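Local coordinates for NTD biosynthesis operon protein NtdA (Bacillus subtilis subsp. subtilis, PDB 4K2M) that catalyses the reversible, pyridoxal phosphate-dependent transfer of an amino group from glutamate to 3-dehydroglucose 6-phosphate, giving kanosamine 6-phosphate on the way to an antibiotic, at residues Glu145-Ala150 with Ile168-Asn173; Pro382-Met387 with Val403-Ala408. One frame throughout, in Å; residues are numbered along the deposited sequence.

Contact 1 (Glu145-Ala150 with Ile168-Asn173)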
ATOM      1  N   GLU A 145       2.570  13.777 -23.115  1.00 15.04           N
ATOM      2  CA  GLU A 145       2.772  12.476 -23.728  1.00 14.23           C
ATOM      3  C   GLU A 145       3.991  11.762 -23.139  1.00 13.56           C
ATOM      4  O   GLU A 145       5.020  12.372 -22.821  1.00 15.88           O
ATOM      5  CB  GLU A 145       2.875  12.599 -25.251  1.00 17.46           C
ATOM      6  CG  GLU A 145       1.511  12.829 -25.918  1.00 16.24           C
ATOM      7  CD  GLU A 145       1.601  13.107 -27.409  1.00 21.53           C
ATOM      8  OE1 GLU A 145       2.718  13.097 -27.977  1.00 21.88           O
ATOM      9  OE2 GLU A 145       0.528  13.342 -28.011  1.00 21.48           O
ATOM     10  N   VAL A 146       3.858  10.450 -22.997  1.00 13.09           N
ATOM     11  CA  VAL A 146       4.909   9.625 -22.415  1.00 12.88           C
ATOM     12  C   VAL A 146       5.174   8.483 -23.370  1.00  9.49           C
ATOM     13  O   VAL A 146       4.306   7.630 -23.562  1.00 13.92           O
ATOM     14  CB  VAL A 146       4.435   9.019 -21.068  1.00 13.88           C
ATOM     15  CG1 VAL A 146       5.540   8.110 -20.470  1.00 13.46           C
ATOM     16  CG2 VAL A 146       4.054  10.122 -20.085  1.00 15.59           C
ATOM     17  N   ILE A 147       6.349   8.477 -23.996  1.00  9.70           N
ATOM     18  CA  ILE A 147       6.690   7.430 -24.945  1.00 10.34           C
ATOM     19  C   ILE A 147       7.095   6.164 -24.183  1.00 13.32           C
ATOM     20  O   ILE A 147       7.929   6.213 -23.271  1.00 15.91           O
ATOM     21  CB  ILE A 147       7.826   7.887 -25.872  1.00 10.39           C
ATOM     22  CG1 ILE A 147       7.323   9.020 -26.786  1.00 14.10           C
ATOM     23  CG2 ILE A 147       8.333   6.713 -26.704  1.00 13.64           C
ATOM     24  CD1 ILE A 147       8.444   9.619 -27.672  1.00 15.59           C
ATOM     25  N   MET A 148       6.506   5.027 -24.547  1.00 12.23           N
ATOM     26  CA  MET A 148       6.708   3.799 -23.770  1.00 11.65           C
ATOM     27  C   MET A 148       6.396   2.595 -24.643  1.00 13.11           C
ATOM     28  O   MET A 148       5.749   2.745 -25.703  1.00 13.64           O
ATOM     29  CB  MET A 148       5.805   3.806 -22.513  1.00 11.00           C
ATOM     30  CG  MET A 148       4.330   3.974 -22.801  1.00 10.19           C
ATOM     31  SD  MET A 148       3.336   3.962 -21.289  1.00 16.77           S
ATOM     32  CE  MET A 148       3.469   2.255 -20.790  1.00 20.53           C
ATOM     33  N   PRO A 149       6.826   1.398 -24.207  1.00 11.62           N
ATOM     34  CA  PRO A 149       6.442   0.186 -24.946  1.00 12.05           C
ATOM     35  C   PRO A 149       5.039  -0.291 -24.582  1.00 13.69           C
ATOM     36  O   PRO A 149       4.480   0.088 -23.541  1.00 13.00           O
ATOM     37  CB  PRO A 149       7.484  -0.839 -24.489  1.00 10.55           C
ATOM     38  CG  PRO A 149       7.777  -0.430 -23.067  1.00 12.12           C
ATOM     39  CD  PRO A 149       7.733   1.087 -23.075  1.00 10.61           C
ATOM     40  N   ALA A 150       4.477  -1.152 -25.426  1.00 12.10           N
ATOM     41  CA  ALA A 150       3.130  -1.666 -25.207  1.00 12.00           C
ATOM     42  C   ALA A 150       3.106  -3.079 -24.635  1.00 14.03           C
ATOM     43  O   ALA A 150       2.025  -3.679 -24.518  1.00 15.42           O
ATOM     44  CB  ALA A 150       2.355  -1.630 -26.527  1.00 13.83           C
ATOM     45  N   ILE A 168       2.154   7.012 -25.343  1.00 14.66           N
ATOM     46  CA  ILE A 168       2.421   6.949 -26.771  1.00 15.17           C
ATOM     47  C   ILE A 168       3.291   5.725 -27.011  1.00 12.91           C
ATOM     48  O   ILE A 168       4.474   5.683 -26.641  1.00 14.66           O
ATOM     49  CB  ILE A 168       3.110   8.224 -27.275  1.00 14.82           C
ATOM     50  CG1 ILE A 168       2.208   9.445 -27.043  1.00 15.58           C
ATOM     51  CG2 ILE A 168       3.448   8.116 -28.769  1.00 13.87           C
ATOM     52  CD1 ILE A 168       0.867   9.423 -27.805  1.00 19.94           C
ATOM     53  N   TYR A 169       2.692   4.698 -27.594  1.00 13.58           N
ATOM     54  CA  TYR A 169       3.386   3.426 -27.710  1.00 11.39           C
ATOM     55  C   TYR A 169       4.310   3.395 -28.918  1.00 15.82           C
ATOM     56  O   TYR A 169       3.930   3.802 -30.037  1.00 16.39           O
ATOM     57  CB  TYR A 169       2.363   2.296 -27.776  1.00 11.78           C
ATOM     58  CG  TYR A 169       1.521   2.257 -26.519  1.00 13.71           C
ATOM     59  CD1 TYR A 169       2.090   1.858 -25.313  1.00 13.24           C
ATOM     60  CD2 TYR A 169       0.188   2.635 -26.530  1.00 15.39           C
ATOM     61  CE1 TYR A 169       1.341   1.835 -24.153  1.00 11.81           C
ATOM     62  CE2 TYR A 169      -0.574   2.609 -25.370  1.00 17.87           C
ATOM     63  CZ  TYR A 169       0.020   2.202 -24.193  1.00 13.29           C
ATOM     64  OH  TYR A 169      -0.707   2.156 -23.023  1.00 17.63           O
ATOM     65  N   VAL A 170       5.533   2.944 -28.685  1.00 12.96           N
ATOM     66  CA  VAL A 170       6.462   2.685 -29.777  1.00 16.24           C
ATOM     67  C   VAL A 170       6.969   1.245 -29.730  1.00 15.26           C
ATOM     68  O   VAL A 170       6.926   0.574 -28.683  1.00 16.69           O
ATOM     69  CB  VAL A 170       7.640   3.693 -29.839  1.00 21.00           C
ATOM     70  CG1 VAL A 170       7.134   5.116 -29.797  1.00 18.27           C
ATOM     71  CG2 VAL A 170       8.593   3.470 -28.720  1.00 22.48           C
ATOM     72  N   ASP A 171       7.459   0.778 -30.875  1.00 11.67           N
ATOM     73  CA  ASP A 171       7.793  -0.622 -31.075  1.00 11.76           C
ATOM     74  C   ASP A 171       9.010  -1.032 -30.255  1.00 17.89           C
ATOM     75  O   ASP A 171       9.839  -0.194 -29.899  1.00 17.69           O
ATOM     76  CB  ASP A 171       8.067  -0.861 -32.568  1.00 16.73           C
ATOM     77  CG  ASP A 171       7.418  -2.137 -33.099  1.00 25.94           C
ATOM     78  OD1 ASP A 171       6.817  -2.895 -32.304  1.00 21.14           O
ATOM     79  OD2 ASP A 171       7.510  -2.378 -34.325  1.00 19.62           O
ATOM     80  N   ILE A 172       9.103  -2.324 -29.953  1.00 15.19           N
ATOM     81  CA  ILE A 172      10.244  -2.869 -29.217  1.00 13.94           C
ATOM     82  C   ILE A 172      11.272  -3.451 -30.171  1.00 20.29           C
ATOM     83  O   ILE A 172      10.990  -3.686 -31.339  1.00 18.24           O
ATOM     84  CB  ILE A 172       9.830  -4.009 -28.286  1.00 14.94           C
ATOM     85  CG1 ILE A 172       9.105  -5.093 -29.098  1.00 22.10           C
ATOM     86  CG2 ILE A 172       8.974  -3.475 -27.141  1.00 14.32           C
ATOM     87  CD1 ILE A 172       8.947  -6.430 -28.413  1.00 21.62           C
ATOM     88  N   ASN A 173      12.469  -3.702 -29.655  1.00 17.41           N
ATOM     89  CA  ASN A 173      13.438  -4.533 -30.351  1.00 16.11           C
ATOM     90  C   ASN A 173      12.954  -5.970 -30.092  1.00 15.01           C
ATOM     91  O   ASN A 173      12.756  -6.365 -28.951  1.00 16.35           O
ATOM     92  CB  ASN A 173      14.820  -4.247 -29.760  1.00 18.40           C
ATOM     93  CG  ASN A 173      15.900  -5.205 -30.247  1.00 23.12           C
ATOM     94  OD1 ASN A 173      15.703  -6.422 -30.309  1.00 17.39           O
ATOM     95  ND2 ASN A 173      17.071  -4.655 -30.550  1.00 27.89           N
TER
HETATM   96  O   HOH W   1       5.779  -1.784 -27.900  1.00 15.33           O
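Ile168 N gives its hydrogen to Val146 O over 2.9 Å, and Ile168 O in turn takes the hydrogen of Met148 N at 3.0 Å. A third bond, Val170 N to Met148 O, completes the parallel ladder in which Ile147 pairs with Ile168 and Met148 with Tyr169. Past Pro149 the two backbones part, and a water bridges the gap, accepting from Ala150 N and donating to Val170 O.

On the face carrying Met148 and Tyr169, these two side chains run side by side. With chi1 at 56°, Met148 CG sits between its own backbone N and carbonyl carbon and comes within 3.9 Å of Tyr169 CE1; Met148 SD follows at 4.1 Å from Tyr169 CE1, and the bend at chi3 brings CE back to the same ring atom, an oblique Met-aromatic contact. Ala150 CB packs on Tyr169 CD1 at 3.7 Å, while Pro149 O lies at the ring edge, near its plane. On the Ile147 face, Ile147 CG2 fits against both methyls of Val170, the nearer being CG1 at 3.7 Å. At the N-terminal end of 145-150 the extended Glu145 chain lies across Ile168, Glu145 CG 3.6 Å from Ile168 CG1, and its OE1 is held by Thr189.

Farther out, helix 154-163 packs against Val146, Met148 and Tyr169, and strand 192-195 flanks Glu145-Ile147 on the other edge. This is a parallel beta-alpha-beta unit, with strand 166-169 at the border of the large mixed sheet of the aspartate aminotransferase fold.

Contact 2 (Pro382-Met387 with Val403-Ala408)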
ATOM      1  N   PRO A 382      -0.369 -11.452 -21.430  1.00 10.46           N
ATOM      2  CA  PRO A 382      -1.220 -11.983 -22.511  1.00 15.56           C
ATOM      3  C   PRO A 382      -1.810 -10.966 -23.490  1.00 15.21           C
ATOM      4  O   PRO A 382      -2.139 -11.344 -24.627  1.00 16.04           O
ATOM      5  CB  PRO A 382      -2.342 -12.707 -21.754  1.00 17.57           C
ATOM      6  CG  PRO A 382      -2.366 -12.056 -20.387  1.00 17.28           C
ATOM      7  CD  PRO A 382      -0.914 -11.742 -20.092  1.00 12.74           C
ATOM      8  N   ILE A 383      -1.948  -9.704 -23.087  1.00 13.03           N
ATOM      9  CA  ILE A 383      -2.592  -8.715 -23.954  1.00 12.63           C
ATOM     10  C   ILE A 383      -1.709  -7.473 -24.005  1.00 16.63           C
ATOM     11  O   ILE A 383      -1.291  -6.961 -22.965  1.00 15.54           O
ATOM     12  CB  ILE A 383      -4.005  -8.325 -23.432  1.00 16.15           C
ATOM     13  CG1 ILE A 383      -4.882  -9.568 -23.268  1.00 16.07           C
ATOM     14  CG2 ILE A 383      -4.667  -7.316 -24.379  1.00 15.48           C
ATOM     15  CD1 ILE A 383      -6.235  -9.301 -22.605  1.00 20.35           C
ATOM     16  N   LEU A 384      -1.391  -7.013 -25.209  1.00 15.06           N
ATOM     17  CA  LEU A 384      -0.588  -5.797 -25.384  1.00 12.35           C
ATOM     18  C   LEU A 384      -1.431  -4.552 -25.080  1.00 14.00           C
ATOM     19  O   LEU A 384      -2.644  -4.595 -25.224  1.00 14.49           O
ATOM     20  CB  LEU A 384      -0.071  -5.738 -26.813  1.00 15.21           C
ATOM     21  CG  LEU A 384       0.877  -6.891 -27.140  1.00 15.81           C
ATOM     22  CD1 LEU A 384       1.248  -6.840 -28.623  1.00 14.56           C
ATOM     23  CD2 LEU A 384       2.117  -6.773 -26.282  1.00 15.57           C
ATOM     24  N   SER A 385      -0.794  -3.458 -24.660  1.00 12.66           N
ATOM     25  CA  SER A 385      -1.505  -2.248 -24.234  1.00 13.70           C
ATOM     26  C   SER A 385      -2.527  -1.725 -25.251  1.00 15.88           C
ATOM     27  O   SER A 385      -3.639  -1.352 -24.887  1.00 15.55           O
ATOM     28  CB  SER A 385      -0.504  -1.127 -23.921  1.00 12.90           C
ATOM     29  OG  SER A 385       0.370  -1.534 -22.887  1.00 18.00           O
ATOM     30  N   HIS A 386      -2.133  -1.683 -26.519  1.00 14.02           N
ATOM     31  CA  HIS A 386      -2.985  -1.107 -27.564  1.00 16.08           C
ATOM     32  C   HIS A 386      -4.065  -2.081 -28.036  1.00 21.99           C
ATOM     33  O   HIS A 386      -4.845  -1.773 -28.938  1.00 19.02           O
ATOM     34  CB  HIS A 386      -2.129  -0.616 -28.735  1.00 13.49           C
ATOM     35  CG  HIS A 386      -1.407  -1.705 -29.462  1.00 15.32           C
ATOM     36  ND1 HIS A 386      -0.611  -2.631 -28.822  1.00 16.11           N
ATOM     37  CD2 HIS A 386      -1.344  -2.002 -30.785  1.00 17.85           C
ATOM     38  CE1 HIS A 386      -0.104  -3.462 -29.714  1.00 17.06           C
ATOM     39  NE2 HIS A 386      -0.526  -3.100 -30.914  1.00 18.02           N
ATOM     40  N   MET A 387      -4.125  -3.249 -27.404  1.00 15.95           N
ATOM     41  CA  MET A 387      -5.097  -4.282 -27.767  1.00 18.29           C
ATOM     42  C   MET A 387      -6.030  -4.605 -26.608  1.00 16.42           C
ATOM     43  O   MET A 387      -6.847  -5.519 -26.686  1.00 19.25           O
ATOM     44  CB  MET A 387      -4.375  -5.534 -28.261  1.00 18.19           C
ATOM     45  CG  MET A 387      -3.496  -5.231 -29.479  1.00 19.93           C
ATOM     46  SD  MET A 387      -2.605  -6.663 -30.090  1.00 33.73           S
ATOM     47  CE  MET A 387      -3.965  -7.695 -30.677  1.00 39.49           C
ATOM     48  N   VAL A 403       4.468  -3.521 -35.325  1.00 15.69           N
ATOM     49  CA  VAL A 403       4.727  -4.793 -36.008  1.00 16.24           C
ATOM     50  C   VAL A 403       5.608  -5.751 -35.216  1.00 18.52           C
ATOM     51  O   VAL A 403       5.293  -6.946 -35.090  1.00 16.34           O
ATOM     52  CB  VAL A 403       5.367  -4.571 -37.398  1.00 22.70           C
ATOM     53  CG1 VAL A 403       5.622  -5.903 -38.070  1.00 26.79           C
ATOM     54  CG2 VAL A 403       4.456  -3.708 -38.269  1.00 31.29           C
ATOM     55  N   HIS A 404       6.701  -5.232 -34.679  1.00 16.39           N
ATOM     56  CA  HIS A 404       7.659  -6.080 -33.972  1.00 16.22           C
ATOM     57  C   HIS A 404       7.134  -6.517 -32.617  1.00 16.16           C
ATOM     58  O   HIS A 404       7.357  -7.657 -32.201  1.00 16.49           O
ATOM     59  CB  HIS A 404       9.002  -5.359 -33.811  1.00 17.47           C
ATOM     60  CG  HIS A 404       9.699  -5.101 -35.108  1.00 23.81           C
ATOM     61  ND1 HIS A 404       9.871  -6.076 -36.068  1.00 32.58           N
ATOM     62  CD2 HIS A 404      10.260  -3.976 -35.609  1.00 28.58           C
ATOM     63  CE1 HIS A 404      10.508  -5.562 -37.103  1.00 38.79           C
ATOM     64  NE2 HIS A 404      10.758  -4.289 -36.851  1.00 37.56           N
ATOM     65  N   THR A 405       6.453  -5.605 -31.924  1.00 13.81           N
ATOM     66  CA  THR A 405       5.876  -5.927 -30.628  1.00 11.88           C
ATOM     67  C   THR A 405       4.840  -7.023 -30.810  1.00 18.38           C
ATOM     68  O   THR A 405       4.816  -7.980 -30.056  1.00 15.60           O
ATOM     69  CB  THR A 405       5.189  -4.704 -30.014  1.00 15.98           C
ATOM     70  OG1 THR A 405       6.133  -3.630 -29.906  1.00 14.65           O
ATOM     71  CG2 THR A 405       4.599  -5.022 -28.638  1.00 16.06           C
ATOM     72  N   GLU A 406       3.978  -6.878 -31.817  1.00 13.95           N
ATOM     73  CA  GLU A 406       2.930  -7.867 -32.049  1.00 16.58           C
ATOM     74  C   GLU A 406       3.481  -9.238 -32.443  1.00 16.29           C
ATOM     75  O   GLU A 406       2.998 -10.278 -31.975  1.00 17.15           O
ATOM     76  CB  GLU A 406       1.928  -7.337 -33.082  1.00 15.12           C
ATOM     77  CG  GLU A 406       1.000  -6.240 -32.538  1.00 14.12           C
ATOM     78  CD  GLU A 406       0.457  -5.342 -33.644  1.00 23.13           C
ATOM     79  OE1 GLU A 406       0.326  -5.849 -34.779  1.00 20.48           O
ATOM     80  OE2 GLU A 406       0.179  -4.138 -33.398  1.00 16.55           O
ATOM     81  N   LYS A 407       4.495  -9.250 -33.298  1.00 15.54           N
ATOM     82  CA  LYS A 407       5.094 -10.514 -33.717  1.00 14.12           C
ATOM     83  C   LYS A 407       5.797 -11.186 -32.534  1.00 17.76           C
ATOM     84  O   LYS A 407       5.570 -12.361 -32.263  1.00 17.03           O
ATOM     85  CB  LYS A 407       6.072 -10.295 -34.882  1.00 18.13           C
ATOM     86  CG  LYS A 407       6.696 -11.583 -35.455  1.00 20.59           C
ATOM     87  CD  LYS A 407       5.615 -12.611 -35.810  1.00 23.76           C
ATOM     88  CE  LYS A 407       6.225 -13.871 -36.440  1.00 29.29           C
ATOM     89  NZ  LYS A 407       5.182 -14.907 -36.735  1.00 28.77           N
ATOM     90  N   ALA A 408       6.607 -10.431 -31.797  1.00 14.76           N
ATOM     91  CA  ALA A 408       7.325 -11.014 -30.655  1.00 16.79           C
ATOM     92  C   ALA A 408       6.343 -11.501 -29.596  1.00 15.56           C
ATOM     93  O   ALA A 408       6.541 -12.540 -28.965  1.00 14.66           O
ATOM     94  CB  ALA A 408       8.296 -10.009 -30.067  1.00 18.77           C
TER
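Glu406 and His386 meet through a nearly straight hydrogen bond, His386 NE2 to Glu406 OE2 2.8 Å with 172° at the hydrogen. Glu406 leaves the helix with its CB pointing along the side of the contact, and the rest of the chain brings the carboxylate over. Glu406 CG, set beside the backbone N by chi1 of -73°, lies 4.0 Å from Leu384 CD1 and 3.9 Å from His386 NE2. Beyond it the chain stays extended, carrying Glu406 CD to 3.7 Å from His386 NE2. OE2 then takes the NE2 hydrogen on its anti side, close to the plane of the imidazole; ring and carboxylate are turned only 22° from each other. Leu402 N is a second donor to this oxygen.

Met387 CG lies over one face of the His386 ring, 3.8 Å above its plane. Next to the polar pair, the Leu384 and Thr405 side chains pass alongside, pointing opposite ways, and the Thr405 methyl CG2 rests 3.8 Å from both Leu384 CD1 and CD2, while its hydroxyl is bonded to Asp171.

A buried imidazole that donates to a carboxylate in this way has its NE2 protonated, and the negative charge nearby would probably raise the ring's basicity.

Running from the N terminus, contact 1 closes first: strand 145-148 leads into helix 154-163, and the chain returns to pair as strand 166-169. More than two hundred residues later contact 2 closes a separate loop, which holds helix 391-396 between 382-387 and the start of helix 403-411. The two loops follow in series, neither enclosing nor crossing the other, yet their centres lie 11 Å apart. Ala150 O bonds to Ser385 N, Tyr169 CZ packs on Ser385 CB, and Asp171 reaches Thr405 OG1 through OD1. The border of the large sheet is thus tied to the C-terminal part of the chain at both segments of contact 2.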